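Local coordinates for SRPBCC family protein (Bacillus thuringiensis serovar konkukian, PDB 3F08) that is of unknown function but has a Bet v 1-like fold and probably binds a lipid or another hydrophobic small molecule, at residues 55-60 with 73-78; 67-72 with 85-90. The protein carries 5 engineered substitutions. One frame throughout, in Å; residues are numbered along the deposited sequence.

Overall arrangement
Both contacts lie in the single antiparallel sheet of this Bet v 1-like fold, and their centres are about 15 Å apart. Strand 69-74 is common to both. Contact 1 pairs its end with strand 55-64, and contact 2 pairs its earlier part with strand 81-92, so three neighbouring strands form a meander of two hairpins. Along the chain the segments alternate: 55-60, 67-72, 73-78, 85-90. Contact 1 is near the surface, where the chain turns a corner at M75. Contact 2 is more buried, and Y70 and Y72 lie on the face that also meets F24. The two contacts touch where R59 O packs against Y72 CB, 3.2 Å away.

Contact 1 of 2, residues 55-60 with 73-78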
ATOM      1  N   THR B  55     -21.044   5.821   2.228  1.00 27.92           N
ATOM      2  CA  THR B  55     -19.649   5.438   2.190  1.00 26.68           C
ATOM      3  C   THR B  55     -19.229   4.681   0.936  1.00 26.01           C
ATOM      4  O   THR B  55     -19.910   3.761   0.487  1.00 25.70           O
ATOM      5  CB  THR B  55     -19.307   4.612   3.446  1.00 27.37           C
ATOM      6  OG1 THR B  55     -19.685   5.360   4.608  1.00 27.11           O
ATOM      7  CG2 THR B  55     -17.812   4.320   3.520  1.00 27.44           C
ATOM      8  N   ILE B  56     -18.102   5.103   0.371  1.00 23.95           N
ATOM      9  CA  ILE B  56     -17.540   4.491  -0.823  1.00 22.52           C
ATOM     10  C   ILE B  56     -16.386   3.604  -0.370  1.00 21.38           C
ATOM     11  O   ILE B  56     -15.629   3.973   0.530  1.00 20.21           O
ATOM     12  CB  ILE B  56     -17.002   5.566  -1.791  1.00 24.95           C
ATOM     13  CG1 ILE B  56     -18.167   6.370  -2.371  1.00 27.13           C
ATOM     14  CG2 ILE B  56     -16.195   4.923  -2.899  1.00 24.71           C
ATOM     15  CD1 ILE B  56     -17.718   7.480  -3.309  1.00 31.62           C
ATOM     16  N   ILE B  57     -16.249   2.439  -0.986  1.00 18.73           N
ATOM     17  CA  ILE B  57     -15.190   1.519  -0.617  1.00 18.35           C
ATOM     18  C   ILE B  57     -14.261   1.299  -1.806  1.00 18.44           C
ATOM     19  O   ILE B  57     -14.705   0.918  -2.891  1.00 14.56           O
ATOM     20  CB  ILE B  57     -15.781   0.176  -0.154  1.00 20.22           C
ATOM     21  CG1 ILE B  57     -16.740   0.419   1.021  1.00 21.55           C
ATOM     22  CG2 ILE B  57     -14.673  -0.767   0.271  1.00 19.41           C
ATOM     23  CD1 ILE B  57     -17.368  -0.858   1.585  1.00 22.52           C
ATOM     24  N   GLU B  58     -12.974   1.552  -1.601  1.00 15.40           N
ATOM     25  CA  GLU B  58     -12.003   1.392  -2.673  1.00 14.33           C
ATOM     26  C   GLU B  58     -10.868   0.478  -2.239  1.00 13.83           C
ATOM     27  O   GLU B  58     -10.475   0.458  -1.073  1.00 12.28           O
ATOM     28  CB  GLU B  58     -11.469   2.762  -3.091  1.00 15.50           C
ATOM     29  CG  GLU B  58     -12.583   3.770  -3.337  1.00 15.41           C
ATOM     30  CD  GLU B  58     -12.091   5.098  -3.871  1.00 14.97           C
ATOM     31  OE1 GLU B  58     -10.961   5.509  -3.526  1.00 15.90           O
ATOM     32  OE2 GLU B  58     -12.853   5.747  -4.623  1.00 15.43           O
ATOM     33  N   ARG B  59     -10.337  -0.269  -3.195  1.00 11.93           N
ATOM     34  CA  ARG B  59      -9.277  -1.217  -2.919  1.00 12.18           C
ATOM     35  C   ARG B  59      -7.920  -0.790  -3.472  1.00 12.40           C
ATOM     36  O   ARG B  59      -7.820  -0.360  -4.624  1.00 12.20           O
ATOM     37  CB  ARG B  59      -9.693  -2.574  -3.492  1.00 15.19           C
ATOM     38  CG  ARG B  59      -8.579  -3.567  -3.646  1.00 19.90           C
ATOM     39  CD  ARG B  59      -9.092  -4.988  -3.533  1.00 20.90           C
ATOM     40  NE  ARG B  59      -8.347  -5.624  -2.465  1.00 28.30           N
ATOM     41  CZ  ARG B  59      -8.884  -6.167  -1.381  1.00 26.53           C
ATOM     42  NH1 ARG B  59     -10.197  -6.176  -1.206  1.00 24.93           N
ATOM     43  NH2 ARG B  59      -8.087  -6.676  -0.460  1.00 29.45           N
ATOM     44  N   LEU B  60      -6.888  -0.882  -2.634  1.00 10.17           N
ATOM     45  CA  LEU B  60      -5.531  -0.539  -3.054  1.00 13.62           C
ATOM     46  C   LEU B  60      -5.019  -1.655  -3.968  1.00 13.59           C
ATOM     47  O   LEU B  60      -5.004  -2.824  -3.565  1.00 13.96           O
ATOM     48  CB  LEU B  60      -4.601  -0.415  -1.839  1.00 12.82           C
ATOM     49  CG  LEU B  60      -3.130  -0.083  -2.140  1.00 12.27           C
ATOM     50  CD1 LEU B  60      -3.035   1.344  -2.693  1.00 10.00           C
ATOM     51  CD2 LEU B  60      -2.285  -0.216  -0.876  1.00  8.46           C
ATOM     52  N   SER B  73      -8.993   0.384  -7.144  1.00 15.93           N
ATOM     53  CA  SER B  73     -10.171  -0.077  -7.850  1.00 17.19           C
ATOM     54  C   SER B  73     -11.360   0.261  -6.968  1.00 20.25           C
ATOM     55  O   SER B  73     -11.196   0.590  -5.797  1.00 21.07           O
ATOM     56  CB  SER B  73     -10.081  -1.590  -8.098  1.00 16.24           C
ATOM     57  OG  SER B  73      -9.903  -2.314  -6.891  1.00 17.04           O
ATOM     58  N   ILE B  74     -12.559   0.199  -7.523  1.00 26.57           N
ATOM     59  CA  ILE B  74     -13.732   0.507  -6.729  1.00 30.80           C
ATOM     60  C   ILE B  74     -14.490  -0.755  -6.358  1.00 34.66           C
ATOM     61  O   ILE B  74     -14.827  -1.573  -7.210  1.00 34.32           O
ATOM     62  CB  ILE B  74     -14.657   1.495  -7.461  1.00 32.07           C
ATOM     63  CG1 ILE B  74     -14.122   2.923  -7.274  1.00 33.49           C
ATOM     64  CG2 ILE B  74     -16.081   1.369  -6.939  1.00 33.10           C
ATOM     65  CD1 ILE B  74     -14.967   3.995  -7.927  1.00 36.81           C
HETATM   66  N   MSE B  75     -14.749  -0.901  -5.065  1.00 38.93           N
HETATM   67  CA  MSE B  75     -15.461  -2.057  -4.544  1.00 43.24           C
HETATM   68  C   MSE B  75     -16.946  -1.733  -4.378  1.00 41.10           C
HETATM   69  O   MSE B  75     -17.807  -2.548  -4.714  1.00 41.31           O
HETATM   70  CB  MSE B  75     -14.840  -2.452  -3.204  1.00 51.12           C
HETATM   71  CG  MSE B  75     -15.001  -3.909  -2.821  1.00 61.84           C
HETATM   72 SE   MSE B  75     -13.439  -4.495  -1.832  1.00 78.19          SE
HETATM   73  CE  MSE B  75     -12.500  -5.439  -3.247  1.00 71.15           C
ATOM     74  N   ASN B  76     -17.232  -0.535  -3.874  1.00 38.35           N
ATOM     75  CA  ASN B  76     -18.600  -0.078  -3.650  1.00 38.30           C
ATOM     76  C   ASN B  76     -18.741   1.418  -3.930  1.00 37.47           C
ATOM     77  O   ASN B  76     -18.193   2.244  -3.197  1.00 35.36           O
ATOM     78  CB  ASN B  76     -19.021  -0.371  -2.206  1.00 39.39           C
ATOM     79  CG  ASN B  76     -19.301  -1.846  -1.968  1.00 41.07           C
ATOM     80  OD1 ASN B  76     -20.360  -2.356  -2.339  1.00 42.10           O
ATOM     81  ND2 ASN B  76     -18.345  -2.542  -1.361  1.00 40.28           N
ATOM     82  N   ALA B  77     -19.469   1.760  -4.993  1.00 36.17           N
ATOM     83  CA  ALA B  77     -19.672   3.160  -5.357  1.00 36.38           C
ATOM     84  C   ALA B  77     -20.888   3.377  -6.253  1.00 36.46           C
ATOM     85  O   ALA B  77     -21.336   2.467  -6.953  1.00 35.72           O
ATOM     86  CB  ALA B  77     -18.431   3.706  -6.042  1.00 35.85           C
ATOM     87  N   PRO B  78     -21.436   4.603  -6.244  1.00 36.24           N
ATOM     88  CA  PRO B  78     -22.607   4.948  -7.054  1.00 37.30           C
ATOM     89  C   PRO B  78     -22.283   5.494  -8.442  1.00 35.80           C
ATOM     90  O   PRO B  78     -23.014   6.332  -8.961  1.00 37.89           O
ATOM     91  CB  PRO B  78     -23.314   5.984  -6.189  1.00 37.17           C
ATOM     92  CG  PRO B  78     -22.150   6.764  -5.664  1.00 37.32           C
ATOM     93  CD  PRO B  78     -21.148   5.675  -5.273  1.00 36.09           C
TER
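I57 and M75 meet at the apolar centre of this contact, with I57 CG2 3.9 Å from M75 CB. They sit at a classic beta bulge in the hairpin of strands 55-64 and 69-74 of the Bet v 1-like sheet. Two residues, M75 and N76, stand opposite the single residue I57, and the register slips by one residue. I57 O therefore takes two backbone hydrogen bonds, from M75 N at 2.8 Å and from N76 N. The I57 and N76 side chains run alongside each other in the same direction, and I57 CD1 comes 3.5 Å from N76 ND2. Beside it, I56 CG2 touches A77 CB at 4.0 Å, and I56 CG1 reaches the ring of P78. On the opposite face from I57, I74 lies alongside E58, while the E58 carboxylate forms a salt bridge with R46.

Past the bulge, R59 and S73 form a hydrogen-bonded pair, with R59 N giving a bond to S73 O at 2.9 Å. S73 OG sits 3.4 Å from R59 CB and is hydrogen-bonded to E61. The polar edge is the R59 guanidinium, which makes a salt bridge with E41. CG of M75 is anti to its backbone N (chi1 -154°), and the chain then bends twice toward R59. The selenomethionine methyl lies at the guanidinium edge, in its plane, with M75 CE 3.2 Å from R59 NH1.

Contact 2 of 2, residues 67-72 with 85-90; sequences ERYYTY and LSTIQV
L85 opens the segment, its CD2 4.2 Å from T71 CG2. Strands 69-74 and 81-92 form an antiparallel hairpin of the Bet v 1-like sheet. The axes of strands 69-72 and 85-90 come within 4.6 Å at their closest, at 166°. S86 and Y72 are a hydrogen-bonded pair, bonded both ways through their backbones. S86 CB lies over one face of the Y72 ring, offset toward its rim and 3.5 Å from Y72 CZ. S86 OG turns to Y125 and S104 for its hydrogen bonds, and R46 makes a cation-pi contact with the Y72 ring.

T87 and T71 are a non-hydrogen-bonded pair on the other face. Their side chains supply a link of their own, a hydrogen bond of 2.7 Å between T71 OG1 and T87 OG1. At I88 the contact returns to the face of Y70 and Y72. I88 CG2 stands over the centre of the Y70 ring, 3.7 Å from its centroid, and Y70 OH is hydrogen-bonded to R46.

Q89 CB packs 3.5 Å from Y69 CB. Its chain is extended, with CG anti to the backbone N (chi1 179°). This carries the amide past Y69, and Q89 NE2 gives E67 O an almost straight bond of 3.0 Å. V90 meets R68, which joins Y69 in a G1 beta bulge facing N64. The R68 guanidinium is also salt-bridged to E92, and R68 NE donates to V90 O at 2.8 Å.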
ATOM      1  N   GLU B  67       8.234   5.981  -6.852  1.00 17.70           N
ATOM      2  CA  GLU B  67       7.736   6.404  -8.154  1.00 18.14           C
ATOM      3  C   GLU B  67       6.493   7.272  -7.943  1.00 16.06           C
ATOM      4  O   GLU B  67       5.842   7.711  -8.886  1.00 14.09           O
ATOM      5  CB  GLU B  67       7.428   5.194  -9.036  1.00 20.98           C
ATOM      6  CG  GLU B  67       8.692   4.480  -9.517  1.00 27.54           C
ATOM      7  CD  GLU B  67       8.407   3.213 -10.309  1.00 32.98           C
ATOM      8  OE1 GLU B  67       7.709   3.295 -11.343  1.00 34.46           O
ATOM      9  OE2 GLU B  67       8.888   2.132  -9.896  1.00 35.01           O
ATOM     10  N   ARG B  68       6.187   7.507  -6.673  1.00 14.87           N
ATOM     11  CA  ARG B  68       5.075   8.343  -6.237  1.00 14.28           C
ATOM     12  C   ARG B  68       3.713   8.150  -6.905  1.00 13.41           C
ATOM     13  O   ARG B  68       3.164   9.076  -7.506  1.00 11.01           O
ATOM     14  CB  ARG B  68       5.488   9.818  -6.329  1.00 12.99           C
ATOM     15  CG  ARG B  68       6.807  10.138  -5.606  1.00 16.43           C
ATOM     16  CD  ARG B  68       7.146  11.624  -5.687  1.00 16.97           C
ATOM     17  NE  ARG B  68       7.277  12.056  -7.072  1.00 18.80           N
ATOM     18  CZ  ARG B  68       8.422  12.091  -7.748  1.00 22.15           C
ATOM     19  NH1 ARG B  68       9.559  11.730  -7.168  1.00 22.56           N
ATOM     20  NH2 ARG B  68       8.424  12.478  -9.016  1.00 24.14           N
ATOM     21  N   TYR B  69       3.158   6.952  -6.796  1.00 12.18           N
ATOM     22  CA  TYR B  69       1.837   6.717  -7.351  1.00 12.79           C
ATOM     23  C   TYR B  69       1.178   5.535  -6.655  1.00 13.20           C
ATOM     24  O   TYR B  69       1.855   4.718  -6.024  1.00 12.84           O
ATOM     25  CB  TYR B  69       1.925   6.450  -8.862  1.00 14.18           C
ATOM     26  CG  TYR B  69       2.386   5.058  -9.244  1.00 13.91           C
ATOM     27  CD1 TYR B  69       1.481   4.006  -9.338  1.00 14.91           C
ATOM     28  CD2 TYR B  69       3.724   4.802  -9.539  1.00 13.80           C
ATOM     29  CE1 TYR B  69       1.891   2.728  -9.721  1.00 16.53           C
ATOM     30  CE2 TYR B  69       4.150   3.530  -9.925  1.00 15.88           C
ATOM     31  CZ  TYR B  69       3.228   2.498 -10.016  1.00 17.33           C
ATOM     32  OH  TYR B  69       3.636   1.245 -10.417  1.00 17.36           O
ATOM     33  N   TYR B  70      -0.148   5.487  -6.724  1.00 11.63           N
ATOM     34  CA  TYR B  70      -0.893   4.359  -6.198  1.00 12.18           C
ATOM     35  C   TYR B  70      -2.066   4.156  -7.132  1.00 12.62           C
ATOM     36  O   TYR B  70      -2.528   5.096  -7.783  1.00  8.64           O
ATOM     37  CB  TYR B  70      -1.321   4.535  -4.724  1.00 13.47           C
ATOM     38  CG  TYR B  70      -2.361   5.578  -4.377  1.00 15.25           C
ATOM     39  CD1 TYR B  70      -3.709   5.404  -4.701  1.00 13.83           C
ATOM     40  CD2 TYR B  70      -2.004   6.696  -3.630  1.00 14.67           C
ATOM     41  CE1 TYR B  70      -4.680   6.331  -4.274  1.00 16.50           C
ATOM     42  CE2 TYR B  70      -2.948   7.614  -3.204  1.00 14.68           C
ATOM     43  CZ  TYR B  70      -4.281   7.432  -3.523  1.00 14.99           C
ATOM     44  OH  TYR B  70      -5.196   8.353  -3.072  1.00 17.59           O
ATOM     45  N   THR B  71      -2.497   2.906  -7.238  1.00 12.71           N
ATOM     46  CA  THR B  71      -3.582   2.536  -8.122  1.00 13.05           C
ATOM     47  C   THR B  71      -4.648   1.869  -7.285  1.00 13.31           C
ATOM     48  O   THR B  71      -4.343   1.048  -6.423  1.00 14.35           O
ATOM     49  CB  THR B  71      -3.083   1.547  -9.198  1.00 14.21           C
ATOM     50  OG1 THR B  71      -2.017   2.158  -9.938  1.00 12.66           O
ATOM     51  CG2 THR B  71      -4.217   1.145 -10.151  1.00 12.92           C
ATOM     52  N   TYR B  72      -5.899   2.220  -7.540  1.00 11.71           N
ATOM     53  CA  TYR B  72      -6.985   1.643  -6.783  1.00 13.08           C
ATOM     54  C   TYR B  72      -8.151   1.263  -7.671  1.00 13.98           C
ATOM     55  O   TYR B  72      -8.284   1.745  -8.802  1.00 11.87           O
ATOM     56  CB  TYR B  72      -7.446   2.625  -5.710  1.00 12.31           C
ATOM     57  CG  TYR B  72      -8.009   3.917  -6.256  1.00 12.33           C
ATOM     58  CD1 TYR B  72      -9.368   4.049  -6.535  1.00 11.55           C
ATOM     59  CD2 TYR B  72      -7.184   5.020  -6.467  1.00 10.45           C
ATOM     60  CE1 TYR B  72      -9.897   5.256  -7.005  1.00 11.95           C
ATOM     61  CE2 TYR B  72      -7.698   6.230  -6.937  1.00 12.35           C
ATOM     62  CZ  TYR B  72      -9.055   6.343  -7.202  1.00 10.97           C
ATOM     63  OH  TYR B  72      -9.554   7.542  -7.662  1.00 13.13           O
ATOM     64  N   LEU B  85     -10.370   1.100 -12.672  1.00 18.30           N
ATOM     65  CA  LEU B  85      -9.011   1.143 -12.147  1.00 18.41           C
ATOM     66  C   LEU B  85      -8.577   2.587 -12.279  1.00 17.92           C
ATOM     67  O   LEU B  85      -8.806   3.202 -13.314  1.00 18.76           O
ATOM     68  CB  LEU B  85      -8.047   0.278 -12.955  1.00 19.32           C
ATOM     69  CG  LEU B  85      -7.806  -1.166 -12.529  1.00 23.09           C
ATOM     70  CD1 LEU B  85      -6.636  -1.706 -13.346  1.00 24.12           C
ATOM     71  CD2 LEU B  85      -7.488  -1.255 -11.039  1.00 20.29           C
ATOM     72  N   SER B  86      -7.946   3.129 -11.245  1.00 16.25           N
ATOM     73  CA  SER B  86      -7.506   4.516 -11.288  1.00 15.42           C
ATOM     74  C   SER B  86      -6.121   4.673 -10.682  1.00 15.46           C
ATOM     75  O   SER B  86      -5.785   4.019  -9.700  1.00 16.46           O
ATOM     76  CB  SER B  86      -8.499   5.407 -10.537  1.00 13.75           C
ATOM     77  OG  SER B  86      -8.155   6.776 -10.658  1.00 12.05           O
ATOM     78  N   THR B  87      -5.319   5.543 -11.278  1.00 15.55           N
ATOM     79  CA  THR B  87      -3.978   5.783 -10.783  1.00 15.68           C
ATOM     80  C   THR B  87      -3.728   7.277 -10.643  1.00 15.38           C
ATOM     81  O   THR B  87      -4.054   8.057 -11.533  1.00 15.05           O
ATOM     82  CB  THR B  87      -2.914   5.208 -11.738  1.00 14.89           C
ATOM     83  OG1 THR B  87      -3.063   3.786 -11.823  1.00 16.56           O
ATOM     84  CG2 THR B  87      -1.502   5.541 -11.234  1.00 17.27           C
ATOM     85  N   ILE B  88      -3.181   7.677  -9.504  1.00 15.36           N
ATOM     86  CA  ILE B  88      -2.841   9.069  -9.302  1.00 14.15           C
ATOM     87  C   ILE B  88      -1.334   9.056  -9.113  1.00 14.34           C
ATOM     88  O   ILE B  88      -0.801   8.242  -8.354  1.00 13.99           O
ATOM     89  CB  ILE B  88      -3.563   9.661  -8.067  1.00 15.88           C
ATOM     90  CG1 ILE B  88      -3.145  11.118  -7.866  1.00 16.87           C
ATOM     91  CG2 ILE B  88      -3.277   8.827  -6.844  1.00 17.73           C
ATOM     92  CD1 ILE B  88      -4.089  11.891  -6.939  1.00 18.83           C
ATOM     93  N   GLN B  89      -0.637   9.931  -9.826  1.00 13.16           N
ATOM     94  CA  GLN B  89       0.813   9.966  -9.734  1.00 14.24           C
ATOM     95  C   GLN B  89       1.357  11.378  -9.661  1.00 13.74           C
ATOM     96  O   GLN B  89       0.822  12.296 -10.276  1.00 13.93           O
ATOM     97  CB  GLN B  89       1.432   9.245 -10.937  1.00 13.22           C
ATOM     98  CG  GLN B  89       2.958   9.256 -10.938  1.00 16.16           C
ATOM     99  CD  GLN B  89       3.545   8.359 -12.016  1.00 18.64           C
ATOM    100  OE1 GLN B  89       3.030   8.293 -13.137  1.00 20.28           O
ATOM    101  NE2 GLN B  89       4.629   7.670 -11.684  1.00 18.95           N
ATOM    102  N   VAL B  90       2.429  11.539  -8.897  1.00 13.62           N
ATOM    103  CA  VAL B  90       3.070  12.834  -8.734  1.00 15.35           C
ATOM    104  C   VAL B  90       4.372  12.813  -9.524  1.00 15.65           C
ATOM    105  O   VAL B  90       5.357  12.233  -9.085  1.00 16.91           O
ATOM    106  CB  VAL B  90       3.378  13.113  -7.249  1.00 13.23           C
ATOM    107  CG1 VAL B  90       4.110  14.431  -7.111  1.00 14.98           C
ATOM    108  CG2 VAL B  90       2.081  13.134  -6.445  1.00 10.92           C
TER